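Local coordinates for protein leucine aminopeptidase 1, chloroplastic (Solanum lycopersicum, PDB 4KSI) that removes N-terminal amino acids, preferably leucine, from peptides as a magnesium-dependent homohexameric aminopeptidase that regulates wound signalling and takes part in insect defence, at residues T303-G308 / N383-G388; E24-K29 / F171-F176; S134-N139 / K182-S187; I319-N324 / P505-E510; G44-I49 / R138-A143. All blocks are in the same frame, centred on the assembly; numbering follows the deposited sequence. Where two conformers were deposited one is given.

Contact 1 (T303-G308 / N383-G388); sequences TFDSGG and NTDAEG. With MG (magnesium ion), chain B; MG (magnesium ion), chain C; SO4 (sulfate ion), chain D.
Asp305, Asp385 and Glu387 converge on two magnesium ions, and metal bonds carry most of the contact between 303-308 and 383-388. One ion is held by Asp305 OD2 at 2.0 Å, by both the backbone O and OD1 of Asp385, and by Glu387 OE1, with a water as a further ligand. The second ion takes Glu387 OE2 at 2.1 Å, so the glutamate carboxylate bridges the pair, one oxygen to each. Asp305 OD2 also reaches this ion through a longer bond of 2.7 Å, and Lys300, Asp325 and the same water, a second bridge between the ions, complete its site. Asp305 and Glu387 arrive from opposite directions with their carboxylate planes 57° apart. The shared cation lets Asp305 OD2 lie 3.0 Å from Asp385 OD1. This is the two-metal centre of the M17 aminopeptidases; the other oxygen of Asp385, OD2, pairs with Lys312, a predicted active-site residue.

Hydrogen bonds set the backbones. Thr384 OG1, turned between its own N and carbonyl carbon (chi1 64°), donates to Gly307 O at 2.6 Å in the carbonyl plane. A side chain on Gly308 would collide with that hydroxyl. Asx turns at Asp305 and Asn383 shape the two loops.

A sulfate, probably from the crystallisation liquor, accepts from Gly388 N through O1 at 2.8 Å and also binds the predicted catalytic Arg389.

Contact 2 (E24-K29 / F171-F176); sequences ESDAPK and FEDNRF
Asp26 and Asp173 bring two acidic groups to within 4.4 Å of each other (OD2 to OD1), an unusual approach of like charges. The segments run almost exactly antiparallel, 178° apart, without forming a sheet. Each carboxylate is occupied differently. Asp26 OD2 accepts from the backbone N of Asn174 at 2.9 Å, the N-H arriving from above the carboxylate plane. Asp173 is clasped side-on by Arg175, with NE on OD1 at 2.8 Å and NH2 on OD2, both close to the guanidinium plane. That counter-charge would be expected to ease the repulsion. Asp26 CB also packs 3.1 Å from Glu172 O, and a water bridges Asp26 O to Glu172 N.

The apolar end is closed by Phe171. With CG anti to the backbone N (chi1 178°), its ring brings CD1 to 3.6 Å from Pro28 CD, the two side chains crossing at about a right angle, while the Asp26-Ala27 peptide lies at the ring edge. Helix 197-221 touches Phe171 and Pro28 through Ile214.

Ser25 OG accepts from Ala27 N and is also bonded to Glu218 of that helix; it forms an ST turn, within irregular coil that leads from the N-terminal tail into strand 31-35 and lies beside the loop after helix 152-170.

Contact 3 (S134-N139 / K182-S187); sequences SSQARN and KSTLES
Gln136 to Asn139 and Thr184 to Ser187 run nearly parallel, 15° apart, and come together in a parallel beta bridge between Asn139 and Ser187. Just before it, Gln136 with positive phi is the C-prime residue of the Schellman motif that ends helix 119-134, turning the chain into strand 139-144. Arg138 O is the main backbone acceptor: Glu186 N approaches it at 2.7 Å on a lone pair, and Ser187 N at 2.9 Å, both in the carbonyl plane. Two CA-H...O contacts add to the pairing, Leu185 CA to Ala137 O and Arg138 CA to Thr184 O.

Among the side chains, Thr184 faces the other segment, and its OG1 donates to Ala137 O at 2.9 Å from well above the carbonyl plane; this hydroxyl sits between the backbone N and the carbonyl carbon (chi1 59°). Where the two strands begin, Asn139 ND2 donates to Ser187 OG, 2.9 Å away and close to the amide plane. The same ND2 gives a second bond to a water that in turn donates to Glu186 OE1. Leu185 CD1 lies 3.7 Å from Arg138 O, while the side chain also packs on helix 152-170.

Polar bonds therefore dominate this junction: the Thr184 hydroxyl ties the chains just ahead of the strands, while the Asn139 amide and Ser187 hydroxyl join the first bridged pair.

Contact 4 (I319-N324 / P505-E510); sequences IELMKN and PVWSDE
Trp507 is swung toward the 3-10 segment 319-324 because its CG lies anti to the backbone N (chi1 -173°), while Lys323 starts out with CG between its N and carbonyl carbon (chi1 65°) and then runs fully extended. The two side chains cross at about a right angle, and Lys323 CE comes 3.6 Å from Trp507 CH2 at the far end of the indole. Its ammonium group goes on to donate to the backbone O of Asn221, so the ring is met chiefly by CE.

Leu321 meets the NE1-CE2-CZ2 side of the indole, its CD2 4.1 Å from Trp507 CE2, again with the side chains crossing squarely. Asn324, in one of two conformers, places ND2 3.5 Å from Trp507 CB, its amide plane 67° from the ring plane. Asp509 OD1 lies at the indole edge and is paired with Arg318. Val220 of helix 197-221 also packs on Trp507 and Asn324. An alanine in place of Trp507 would remove the indole and is likely to leave Leu321 and Lys323 CE without their packing partner.

Without a direct hydrogen bond between the segments, cohesion here rests on van der Waals packing around one large ring, joining strand 507-508 to the 3-10 segment that leads to Asp325, a magnesium ligand.

Contact 5 (G44-I49 / R138-A143); sequences GDLLAI and RNIAVA
Asp45 OD2 accepts from three donors of the opposite segment: Arg138 N at 2.8 Å, Arg138 NE at 2.9 Å and Asn139 N at 3.1 Å. They come from different directions, the backbone N of Arg138 on the anti side of the carboxylate, NE on the syn side and Asn139 N from above the plane. In one of its two conformers, Arg138 NH2 also reaches Asp45 OD1 at 2.9 Å, so the guanidinium grips both oxygens side-on, its plane 37° from that of the carboxylate. Bends at chi2 and chi3 curl the arginine back to that position. A water donates to both Asp45 OD1 and Asn139 OD1. An asparagine here would lose the negative charge and is likely to leave Arg138 without its ion partner and at least one of the N-H groups poorly met.

Beyond this cluster, strands 46-52 and 139-144 pair in parallel at the centre of the six-stranded sheet of the N-terminal domain, a member of the MACRO clan; segments 46-49 and 139-143 cross at -18°. Asp45 N donates to Asn139 O, Ala141 N to Leu46 O, Ala48 N to Ala141 O at 2.9 Å, and Ala143 N to Ala48 O, so that Ala141 bonds to both Leu46 and Ala48, the residues flanking its partner Leu47, as in parallel sheets.

Leu46 and Ile140 lie side by side on one face, CB to CG2 4.0 Å, with Ala48 and Val142 following; helix 119-134 covers this face through Ala128 and Ala131. On the other face Leu47 CD1 packs 3.9 Å from Ala141 CB, and Ile49 CD1 meets Ala143 CB at 3.8 Å.

In the fold
From the N terminus, contact 2 opens before strand 31-35 and closes only after helix 152-170. Contact 5 falls wholly within that span, pairing strand 46-52 with strand 139-144. Contact 3 opens at the end of helix 119-134, where contact 5 closes, shares Arg138 and Asn139 with it, and closes at strand 187-191, so it crosses contact 2. Together these three tie the N-terminal sheet to the tail that precedes it and to the loops at the ends of helices 119-134 and 152-170. The catalytic domain follows: contact 1 opens at strand 304-305, contact 4 at 319-324, and they close in the same order, at 383-388 and 505-510, crossing each other. They touch where Phe304 packs on Met322.

Contact 1 (T303-G308 / N383-G388)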
# COMPACT_ATOMS: atom_id res chain seq x y z
N THR A 303 -24.88 14.21 3.94
CA THR A 303 -25.51 13.79 2.72
C THR A 303 -24.48 13.25 1.71
O THR A 303 -24.84 12.50 0.75
CB THR A 303 -26.35 14.95 2.12
OG1 THR A 303 -25.49 16.03 1.77
CG2 THR A 303 -27.48 15.42 3.09
N PHE A 304 -23.23 13.65 1.90
CA PHE A 304 -22.08 12.99 1.27
C PHE A 304 -20.85 13.21 2.13
O PHE A 304 -20.68 14.28 2.74
CB PHE A 304 -21.77 13.48 -0.16
CG PHE A 304 -20.73 12.61 -0.83
CD1 PHE A 304 -21.06 11.30 -1.24
CD2 PHE A 304 -19.40 13.03 -0.92
CE1 PHE A 304 -20.07 10.44 -1.77
CE2 PHE A 304 -18.44 12.22 -1.48
CZ PHE A 304 -18.77 10.92 -1.90
N ASP A 305 -19.94 12.24 2.13
CA ASP A 305 -18.70 12.38 2.89
C ASP A 305 -17.53 11.96 2.03
O ASP A 305 -17.32 10.76 1.79
CB ASP A 305 -18.74 11.52 4.15
CG ASP A 305 -17.45 11.62 4.99
OD1 ASP A 305 -16.65 12.57 4.81
OD2 ASP A 305 -17.22 10.71 5.85
N SER A 306 -16.78 12.95 1.51
CA SER A 306 -15.57 12.62 0.75
C SER A 306 -14.43 12.27 1.73
O SER A 306 -13.44 11.77 1.29
CB SER A 306 -15.13 13.81 -0.14
OG SER A 306 -14.74 14.93 0.70
N GLY A 307 -14.54 12.61 3.02
CA GLY A 307 -13.36 12.58 3.90
C GLY A 307 -12.78 13.98 4.11
O GLY A 307 -12.06 14.21 5.09
N GLY A 308 -13.09 14.93 3.22
CA GLY A 308 -12.49 16.29 3.30
C GLY A 308 -11.03 16.15 2.93
O GLY A 308 -10.65 15.22 2.17
N ASN A 383 -8.15 14.42 12.08
CA ASN A 383 -8.53 13.73 10.82
C ASN A 383 -9.88 14.27 10.37
O ASN A 383 -10.84 14.18 11.11
CB ASN A 383 -8.61 12.19 11.03
CG ASN A 383 -8.77 11.41 9.70
OD1 ASN A 383 -9.57 11.78 8.81
ND2 ASN A 383 -8.01 10.30 9.56
N THR A 384 -9.95 14.88 9.19
CA THR A 384 -11.21 15.51 8.79
C THR A 384 -12.23 14.50 8.34
O THR A 384 -13.36 14.88 8.04
CB THR A 384 -11.01 16.53 7.63
OG1 THR A 384 -10.56 15.83 6.45
CG2 THR A 384 -9.97 17.62 8.03
N ASP A 385 -11.84 13.24 8.24
CA ASP A 385 -12.77 12.19 7.89
C ASP A 385 -13.49 11.62 9.13
O ASP A 385 -14.31 10.69 9.04
CB ASP A 385 -12.07 11.09 7.10
CG ASP A 385 -13.07 10.11 6.45
OD1 ASP A 385 -14.33 10.39 6.36
OD2 ASP A 385 -12.64 9.06 6.02
N ALA A 386 -13.17 12.15 10.31
CA ALA A 386 -13.97 11.84 11.48
C ALA A 386 -14.84 13.08 11.77
O ALA A 386 -14.81 13.65 12.88
CB ALA A 386 -13.07 11.43 12.67
N GLU A 387 -15.65 13.46 10.78
CA GLU A 387 -16.36 14.76 10.76
C GLU A 387 -17.76 14.58 11.31
O GLU A 387 -18.38 15.53 11.80
CB GLU A 387 -16.44 15.30 9.31
CG GLU A 387 -17.53 14.64 8.43
CD GLU A 387 -17.34 13.13 8.21
OE1 GLU A 387 -16.20 12.62 7.98
OE2 GLU A 387 -18.36 12.39 8.28
N GLY A 388 -18.28 13.36 11.25
CA GLY A 388 -19.65 13.13 11.71
C GLY A 388 -19.78 13.41 13.19
O GLY A 388 -20.79 14.03 13.64
MG MG B . -16.03 10.68 7.51
MG MG C . -18.98 10.44 7.82
S SO4 D . -17.30 10.21 12.06
O1 SO4 D . -17.13 10.83 10.71
O2 SO4 D . -18.67 9.74 11.67
O3 SO4 D . -16.46 9.00 12.30
O4 SO4 D . -17.02 11.02 13.20
O HOH W 1 -16.84 9.33 8.41

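Contact 2 (E24-K29 / F171-F176)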
# COMPACT_ATOMS: atom_id res chain seq x y z
N GLU A 24 -41.39 9.30 -10.59
CA GLU A 24 -42.35 9.11 -9.48
C GLU A 24 -41.91 8.07 -8.43
O GLU A 24 -41.25 7.07 -8.78
CB GLU A 24 -43.68 8.67 -10.08
CG GLU A 24 -44.92 9.37 -9.52
CD GLU A 24 -45.06 10.81 -10.03
OE1 GLU A 24 -46.01 11.08 -10.83
OE2 GLU A 24 -44.24 11.67 -9.65
N SER A 25 -42.23 8.29 -7.16
CA SER A 25 -41.93 7.33 -6.08
C SER A 25 -42.56 5.92 -6.31
O SER A 25 -43.69 5.82 -6.81
CB SER A 25 -42.38 7.88 -4.72
OG SER A 25 -42.51 6.83 -3.76
N ASP A 26 -41.81 4.87 -5.96
CA ASP A 26 -42.32 3.48 -5.98
C ASP A 26 -42.76 2.92 -4.63
O ASP A 26 -42.82 1.69 -4.51
CB ASP A 26 -41.30 2.50 -6.61
CG ASP A 26 -40.93 2.90 -8.04
OD1 ASP A 26 -41.76 2.60 -8.95
OD2 ASP A 26 -39.84 3.54 -8.24
N ALA A 27 -43.03 3.79 -3.63
CA ALA A 27 -43.57 3.31 -2.32
C ALA A 27 -44.72 2.34 -2.61
O ALA A 27 -45.56 2.62 -3.49
CB ALA A 27 -44.05 4.47 -1.44
N PRO A 28 -44.74 1.16 -1.94
CA PRO A 28 -45.84 0.19 -2.25
C PRO A 28 -47.26 0.76 -1.99
O PRO A 28 -47.41 1.65 -1.14
CB PRO A 28 -45.52 -1.02 -1.33
CG PRO A 28 -44.05 -0.96 -1.08
CD PRO A 28 -43.65 0.51 -1.17
N LYS A 29 -48.26 0.28 -2.75
CA LYS A 29 -49.66 0.63 -2.49
C LYS A 29 -50.55 -0.61 -2.30
O LYS A 29 -51.26 -1.01 -3.19
CB LYS A 29 -50.16 1.52 -3.60
CG LYS A 29 -49.45 2.88 -3.56
CD LYS A 29 -49.53 3.64 -4.90
CE LYS A 29 -48.61 3.03 -5.96
NZ LYS A 29 -48.62 3.95 -7.13
N PHE A 171 -40.97 -3.50 -2.19
CA PHE A 171 -40.47 -2.18 -2.60
C PHE A 171 -39.29 -2.31 -3.55
O PHE A 171 -38.28 -2.95 -3.21
CB PHE A 171 -40.04 -1.39 -1.38
CG PHE A 171 -39.47 -0.02 -1.69
CD1 PHE A 171 -40.25 0.96 -2.30
CD2 PHE A 171 -38.16 0.28 -1.34
CE1 PHE A 171 -39.71 2.22 -2.60
CE2 PHE A 171 -37.63 1.53 -1.62
CZ PHE A 171 -38.40 2.50 -2.22
N GLU A 172 -39.39 -1.72 -4.74
CA GLU A 172 -38.24 -1.63 -5.63
C GLU A 172 -38.08 -0.15 -6.03
O GLU A 172 -38.98 0.42 -6.57
CB GLU A 172 -38.41 -2.52 -6.87
CG GLU A 172 -37.07 -2.92 -7.52
CD GLU A 172 -37.20 -3.73 -8.85
OE1 GLU A 172 -38.14 -3.53 -9.70
OE2 GLU A 172 -36.31 -4.59 -9.08
N ASP A 173 -36.95 0.45 -5.74
CA ASP A 173 -36.77 1.87 -5.97
C ASP A 173 -36.29 2.10 -7.43
O ASP A 173 -35.12 1.87 -7.73
CB ASP A 173 -35.76 2.40 -4.98
CG ASP A 173 -35.68 3.93 -4.98
OD1 ASP A 173 -36.29 4.61 -5.84
OD2 ASP A 173 -34.98 4.48 -4.11
N ASN A 174 -37.16 2.57 -8.31
CA ASN A 174 -36.82 2.76 -9.70
C ASN A 174 -36.80 4.22 -10.11
O ASN A 174 -36.88 4.51 -11.31
CB ASN A 174 -37.75 1.95 -10.62
CG ASN A 174 -37.57 0.44 -10.44
OD1 ASN A 174 -38.54 -0.27 -10.34
ND2 ASN A 174 -36.35 -0.03 -10.36
N ARG A 175 -36.66 5.12 -9.15
CA ARG A 175 -36.67 6.55 -9.46
C ARG A 175 -35.56 6.99 -10.42
O ARG A 175 -35.70 8.01 -11.11
CB ARG A 175 -36.59 7.33 -8.17
CG ARG A 175 -37.90 7.21 -7.36
CD ARG A 175 -37.71 7.99 -6.04
NE ARG A 175 -36.62 7.34 -5.27
CZ ARG A 175 -35.91 7.94 -4.33
NH1 ARG A 175 -36.20 9.22 -4.01
NH2 ARG A 175 -34.92 7.28 -3.72
N PHE A 176 -34.43 6.28 -10.44
CA PHE A 176 -33.28 6.74 -11.27
C PHE A 176 -32.93 5.84 -12.44
O PHE A 176 -31.85 5.93 -13.02
CB PHE A 176 -32.10 7.01 -10.36
CG PHE A 176 -32.45 7.91 -9.22
CD1 PHE A 176 -32.51 9.30 -9.39
CD2 PHE A 176 -32.75 7.39 -7.97
CE1 PHE A 176 -32.87 10.13 -8.34
CE2 PHE A 176 -33.16 8.22 -6.92
CZ PHE A 176 -33.21 9.59 -7.10
O HOH W 2 -42.40 -0.69 -5.08

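Contact 3 (S134-N139 / K182-S187)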
# COMPACT_ATOMS: atom_id res chain seq x y z
N SER A 134 -42.13 -12.37 -8.95
CA SER A 134 -41.68 -13.16 -10.05
C SER A 134 -42.83 -13.79 -10.90
O SER A 134 -42.60 -14.22 -12.03
CB SER A 134 -40.64 -14.18 -9.57
OG SER A 134 -41.28 -15.25 -9.02
N SER A 135 -44.06 -13.80 -10.39
CA SER A 135 -45.22 -14.22 -11.20
C SER A 135 -46.21 -13.07 -11.48
O SER A 135 -47.32 -13.29 -11.95
CB SER A 135 -45.94 -15.43 -10.58
OG SER A 135 -46.29 -15.16 -9.23
N GLN A 136 -45.76 -11.84 -11.26
CA GLN A 136 -46.58 -10.66 -11.47
C GLN A 136 -47.93 -10.79 -10.77
O GLN A 136 -48.93 -10.41 -11.32
CB GLN A 136 -46.79 -10.45 -12.98
CG GLN A 136 -45.52 -9.97 -13.67
CD GLN A 136 -45.70 -9.74 -15.16
OE1 GLN A 136 -45.71 -10.69 -15.97
NE2 GLN A 136 -45.86 -8.49 -15.53
N ALA A 137 -47.95 -11.36 -9.57
CA ALA A 137 -49.19 -11.50 -8.82
C ALA A 137 -49.75 -10.15 -8.30
O ALA A 137 -48.98 -9.24 -7.92
CB ALA A 137 -48.93 -12.42 -7.63
N ARG A 138 -51.07 -10.04 -8.27
CA ARG A 138 -51.73 -8.83 -7.82
C ARG A 138 -52.36 -9.01 -6.43
O ARG A 138 -52.26 -8.11 -5.59
CB ARG A 138 -52.77 -8.42 -8.86
CG ARG A 138 -52.10 -8.28 -10.24
CD ARG A 138 -52.99 -8.79 -11.36
NE ARG A 138 -53.76 -9.97 -10.96
CZ ARG A 138 -54.80 -10.41 -11.63
NH1 ARG A 138 -55.15 -9.75 -12.72
NH2 ARG A 138 -55.49 -11.48 -11.22
N ASN A 139 -52.98 -10.17 -6.21
CA ASN A 139 -53.66 -10.51 -4.98
C ASN A 139 -53.07 -11.78 -4.39
O ASN A 139 -53.14 -12.87 -5.00
CB ASN A 139 -55.16 -10.76 -5.28
CG ASN A 139 -55.76 -9.63 -6.15
OD1 ASN A 139 -56.17 -9.87 -7.30
ND2 ASN A 139 -55.68 -8.37 -5.66
N LYS A 182 -43.24 -1.24 -13.04
CA LYS A 182 -43.94 -1.00 -11.76
C LYS A 182 -44.36 -2.33 -11.03
O LYS A 182 -44.70 -3.32 -11.70
CB LYS A 182 -45.15 -0.09 -12.01
CG LYS A 182 -46.10 0.08 -10.83
N SER A 183 -44.32 -2.34 -9.69
CA SER A 183 -44.76 -3.51 -8.88
C SER A 183 -46.24 -3.81 -9.15
O SER A 183 -47.04 -2.87 -9.32
CB SER A 183 -44.52 -3.25 -7.37
OG SER A 183 -45.20 -4.20 -6.54
N THR A 184 -46.62 -5.08 -9.22
CA THR A 184 -47.98 -5.45 -9.59
C THR A 184 -48.82 -5.78 -8.33
O THR A 184 -50.04 -5.96 -8.38
CB THR A 184 -47.97 -6.70 -10.51
OG1 THR A 184 -47.34 -7.77 -9.79
CG2 THR A 184 -47.17 -6.45 -11.80
N LEU A 185 -48.16 -5.88 -7.18
CA LEU A 185 -48.86 -6.40 -5.99
C LEU A 185 -49.86 -5.34 -5.49
O LEU A 185 -49.47 -4.20 -5.26
CB LEU A 185 -47.85 -6.76 -4.89
CG LEU A 185 -48.50 -7.27 -3.63
CD1 LEU A 185 -49.09 -8.64 -3.85
CD2 LEU A 185 -47.43 -7.29 -2.54
N GLU A 186 -51.11 -5.74 -5.28
CA GLU A 186 -52.19 -4.84 -4.92
C GLU A 186 -52.85 -5.19 -3.58
O GLU A 186 -53.37 -4.30 -2.90
CB GLU A 186 -53.24 -4.90 -6.01
CG GLU A 186 -52.85 -4.07 -7.24
CD GLU A 186 -53.81 -4.24 -8.42
OE1 GLU A 186 -54.97 -4.63 -8.20
OE2 GLU A 186 -53.39 -3.99 -9.57
N SER A 187 -52.88 -6.48 -3.22
CA SER A 187 -53.54 -6.83 -1.99
C SER A 187 -52.90 -8.07 -1.32
O SER A 187 -52.33 -8.93 -2.01
CB SER A 187 -55.02 -7.04 -2.23
OG SER A 187 -55.26 -8.31 -2.81
O HOH W 3 -56.45 -5.83 -6.49

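Contact 4 (I319-N324 / P505-E510)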
# COMPACT_ATOMS: atom_id res chain seq x y z
N ILE A 319 -15.87 5.22 -0.94
CA ILE A 319 -16.26 6.64 -1.15
C ILE A 319 -17.51 6.70 -2.02
O ILE A 319 -18.34 7.54 -1.79
CB ILE A 319 -15.12 7.52 -1.72
CG1 ILE A 319 -15.45 9.02 -1.53
CG2 ILE A 319 -14.70 7.09 -3.16
CD1 ILE A 319 -14.25 9.86 -2.02
N GLU A 320 -17.63 5.77 -3.00
CA GLU A 320 -18.74 5.77 -3.91
C GLU A 320 -20.08 5.39 -3.21
O GLU A 320 -21.10 5.50 -3.85
CB GLU A 320 -18.44 4.85 -5.11
CG GLU A 320 -18.45 3.33 -4.80
CD GLU A 320 -17.24 2.81 -3.96
OE1 GLU A 320 -16.15 3.49 -3.78
OE2 GLU A 320 -17.34 1.67 -3.45
N LEU A 321 -20.07 4.96 -1.94
CA LEU A 321 -21.34 4.66 -1.22
C LEU A 321 -21.69 5.74 -0.19
O LEU A 321 -22.69 5.58 0.53
CB LEU A 321 -21.27 3.30 -0.53
CG LEU A 321 -21.06 2.14 -1.52
CD1 LEU A 321 -20.83 0.81 -0.80
CD2 LEU A 321 -22.25 2.03 -2.44
N MET A 322 -20.89 6.83 -0.13
CA MET A 322 -21.00 7.77 1.00
C MET A 322 -22.24 8.67 0.97
O MET A 322 -22.44 9.48 1.89
CB MET A 322 -19.71 8.56 1.27
CG MET A 322 -18.53 7.72 1.79
SD MET A 322 -18.94 6.90 3.38
CE MET A 322 -19.40 5.22 2.88
N LYS A 323 -23.07 8.53 -0.07
CA LYS A 323 -24.44 9.08 0.04
C LYS A 323 -25.14 8.44 1.26
O LYS A 323 -26.16 8.98 1.72
CB LYS A 323 -25.27 8.75 -1.22
CG LYS A 323 -25.54 7.24 -1.40
CD LYS A 323 -26.33 6.94 -2.70
CE LYS A 323 -26.60 5.42 -2.82
NZ LYS A 323 -27.23 5.13 -4.18
N ASN A 324 -24.66 7.28 1.76
CA ASN A 324 -25.39 6.64 2.85
C ASN A 324 -24.89 7.10 4.23
O ASN A 324 -25.33 6.58 5.28
CB ASN A 324 -25.33 5.12 2.75
CG ASN A 324 -23.96 4.59 3.03
OD1 ASN A 324 -23.10 5.32 3.50
ND2 ASN A 324 -23.75 3.32 2.74
N PRO A 505 -25.48 -1.64 9.03
CA PRO A 505 -26.76 -2.16 8.51
C PRO A 505 -27.69 -1.18 7.79
O PRO A 505 -28.73 -1.61 7.29
CB PRO A 505 -27.44 -2.74 9.76
CG PRO A 505 -26.82 -2.00 10.91
CD PRO A 505 -25.41 -1.67 10.50
N VAL A 506 -27.30 0.11 7.69
CA VAL A 506 -28.04 1.06 6.87
C VAL A 506 -27.95 0.70 5.38
O VAL A 506 -28.71 1.23 4.58
CB VAL A 506 -27.61 2.55 7.07
CG1 VAL A 506 -27.83 3.03 8.54
CG2 VAL A 506 -26.16 2.74 6.65
N TRP A 507 -27.01 -0.16 5.00
CA TRP A 507 -26.81 -0.42 3.56
C TRP A 507 -26.66 -1.91 3.29
O TRP A 507 -25.91 -2.58 3.99
CB TRP A 507 -25.55 0.29 3.05
CG TRP A 507 -25.41 0.19 1.54
CD1 TRP A 507 -24.58 -0.68 0.80
CD2 TRP A 507 -26.16 0.95 0.53
NE1 TRP A 507 -24.78 -0.51 -0.55
CE2 TRP A 507 -25.70 0.49 -0.77
CE3 TRP A 507 -27.15 1.95 0.59
CZ2 TRP A 507 -26.23 0.98 -1.95
CZ3 TRP A 507 -27.64 2.48 -0.60
CH2 TRP A 507 -27.21 1.98 -1.85
N SER A 508 -27.34 -2.46 2.28
CA SER A 508 -27.12 -3.89 1.98
C SER A 508 -26.23 -4.00 0.74
O SER A 508 -26.67 -3.61 -0.38
CB SER A 508 -28.47 -4.61 1.77
OG SER A 508 -28.31 -5.82 1.07
N ASP A 509 -25.00 -4.48 0.92
CA ASP A 509 -24.14 -4.85 -0.24
C ASP A 509 -24.71 -5.90 -1.19
O ASP A 509 -24.54 -5.77 -2.38
CB ASP A 509 -22.75 -5.30 0.21
CG ASP A 509 -21.98 -4.19 0.90
OD1 ASP A 509 -21.84 -3.07 0.34
OD2 ASP A 509 -21.54 -4.42 2.04
N GLU A 510 -25.37 -6.92 -0.66
CA GLU A 510 -25.94 -7.97 -1.49
C GLU A 510 -27.10 -7.40 -2.32
O GLU A 510 -27.21 -7.72 -3.49
CB GLU A 510 -26.39 -9.21 -0.66

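Contact 5 (G44-I49 / R138-A143)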
# COMPACT_ATOMS: atom_id res chain seq x y z
N GLY A 44 -57.12 -16.37 -5.44
CA GLY A 44 -56.31 -15.23 -5.84
C GLY A 44 -55.15 -15.77 -6.62
O GLY A 44 -55.22 -16.89 -7.07
N ASP A 45 -54.09 -14.99 -6.76
CA ASP A 45 -53.03 -15.34 -7.69
C ASP A 45 -51.96 -16.16 -7.00
O ASP A 45 -51.25 -16.90 -7.68
CB ASP A 45 -52.34 -14.08 -8.20
CG ASP A 45 -53.33 -13.09 -8.92
OD1 ASP A 45 -54.24 -13.54 -9.59
OD2 ASP A 45 -53.15 -11.86 -8.80
N LEU A 46 -51.76 -15.97 -5.70
CA LEU A 46 -50.68 -16.71 -5.04
C LEU A 46 -50.95 -16.90 -3.54
O LEU A 46 -51.24 -15.94 -2.83
CB LEU A 46 -49.35 -15.99 -5.25
CG LEU A 46 -48.21 -16.48 -4.31
CD1 LEU A 46 -47.61 -17.78 -4.86
CD2 LEU A 46 -47.10 -15.43 -4.24
N LEU A 47 -50.82 -18.13 -3.08
CA LEU A 47 -50.83 -18.41 -1.68
C LEU A 47 -49.45 -18.85 -1.20
O LEU A 47 -48.89 -19.84 -1.73
CB LEU A 47 -51.87 -19.53 -1.43
CG LEU A 47 -51.86 -20.15 -0.06
CD1 LEU A 47 -52.40 -19.23 1.03
CD2 LEU A 47 -52.59 -21.49 -0.09
N ALA A 48 -48.87 -18.11 -0.25
CA ALA A 48 -47.60 -18.47 0.37
C ALA A 48 -47.84 -19.12 1.75
O ALA A 48 -48.56 -18.54 2.59
CB ALA A 48 -46.75 -17.25 0.54
N ILE A 49 -47.27 -20.31 1.99
CA ILE A 49 -47.44 -20.98 3.28
C ILE A 49 -46.09 -21.04 4.00
O ILE A 49 -45.12 -21.56 3.46
CB ILE A 49 -47.99 -22.42 3.11
CG1 ILE A 49 -49.35 -22.41 2.38
CG2 ILE A 49 -48.09 -23.14 4.47
CD1 ILE A 49 -50.48 -21.78 3.18
N ARG A 138 -51.07 -10.04 -8.27
CA ARG A 138 -51.73 -8.83 -7.82
C ARG A 138 -52.36 -9.01 -6.43
O ARG A 138 -52.26 -8.11 -5.59
CB ARG A 138 -52.77 -8.42 -8.86
CG ARG A 138 -52.10 -8.28 -10.24
CD ARG A 138 -52.99 -8.79 -11.36
NE ARG A 138 -53.76 -9.97 -10.96
CZ ARG A 138 -54.80 -10.41 -11.63
NH1 ARG A 138 -55.15 -9.75 -12.72
NH2 ARG A 138 -55.49 -11.48 -11.22
N ASN A 139 -52.98 -10.17 -6.21
CA ASN A 139 -53.66 -10.51 -4.98
C ASN A 139 -53.07 -11.78 -4.39
O ASN A 139 -53.14 -12.87 -5.00
CB ASN A 139 -55.16 -10.76 -5.28
CG ASN A 139 -55.76 -9.63 -6.15
OD1 ASN A 139 -56.17 -9.87 -7.30
ND2 ASN A 139 -55.68 -8.37 -5.66
N ILE A 140 -52.50 -11.65 -3.19
CA ILE A 140 -51.85 -12.82 -2.55
C ILE A 140 -52.40 -13.08 -1.16
O ILE A 140 -53.07 -12.22 -0.59
CB ILE A 140 -50.30 -12.65 -2.55
CG1 ILE A 140 -49.81 -11.64 -1.50
CG2 ILE A 140 -49.86 -12.28 -3.97
CD1 ILE A 140 -48.29 -11.50 -1.41
N ALA A 141 -52.08 -14.24 -0.60
CA ALA A 141 -52.41 -14.56 0.77
C ALA A 141 -51.19 -15.23 1.38
O ALA A 141 -50.39 -15.83 0.65
CB ALA A 141 -53.60 -15.52 0.79
N VAL A 142 -51.05 -15.13 2.71
CA VAL A 142 -49.98 -15.83 3.44
C VAL A 142 -50.66 -16.51 4.61
O VAL A 142 -51.54 -15.91 5.24
CB VAL A 142 -48.94 -14.82 3.99
CG1 VAL A 142 -47.86 -15.53 4.79
CG2 VAL A 142 -48.29 -14.09 2.81
N ALA A 143 -50.27 -17.76 4.88
CA ALA A 143 -50.72 -18.45 6.10
C ALA A 143 -49.55 -19.23 6.66
O ALA A 143 -48.55 -19.51 5.97
CB ALA A 143 -51.85 -19.41 5.78
O HOH W 4 -56.59 -12.32 -8.33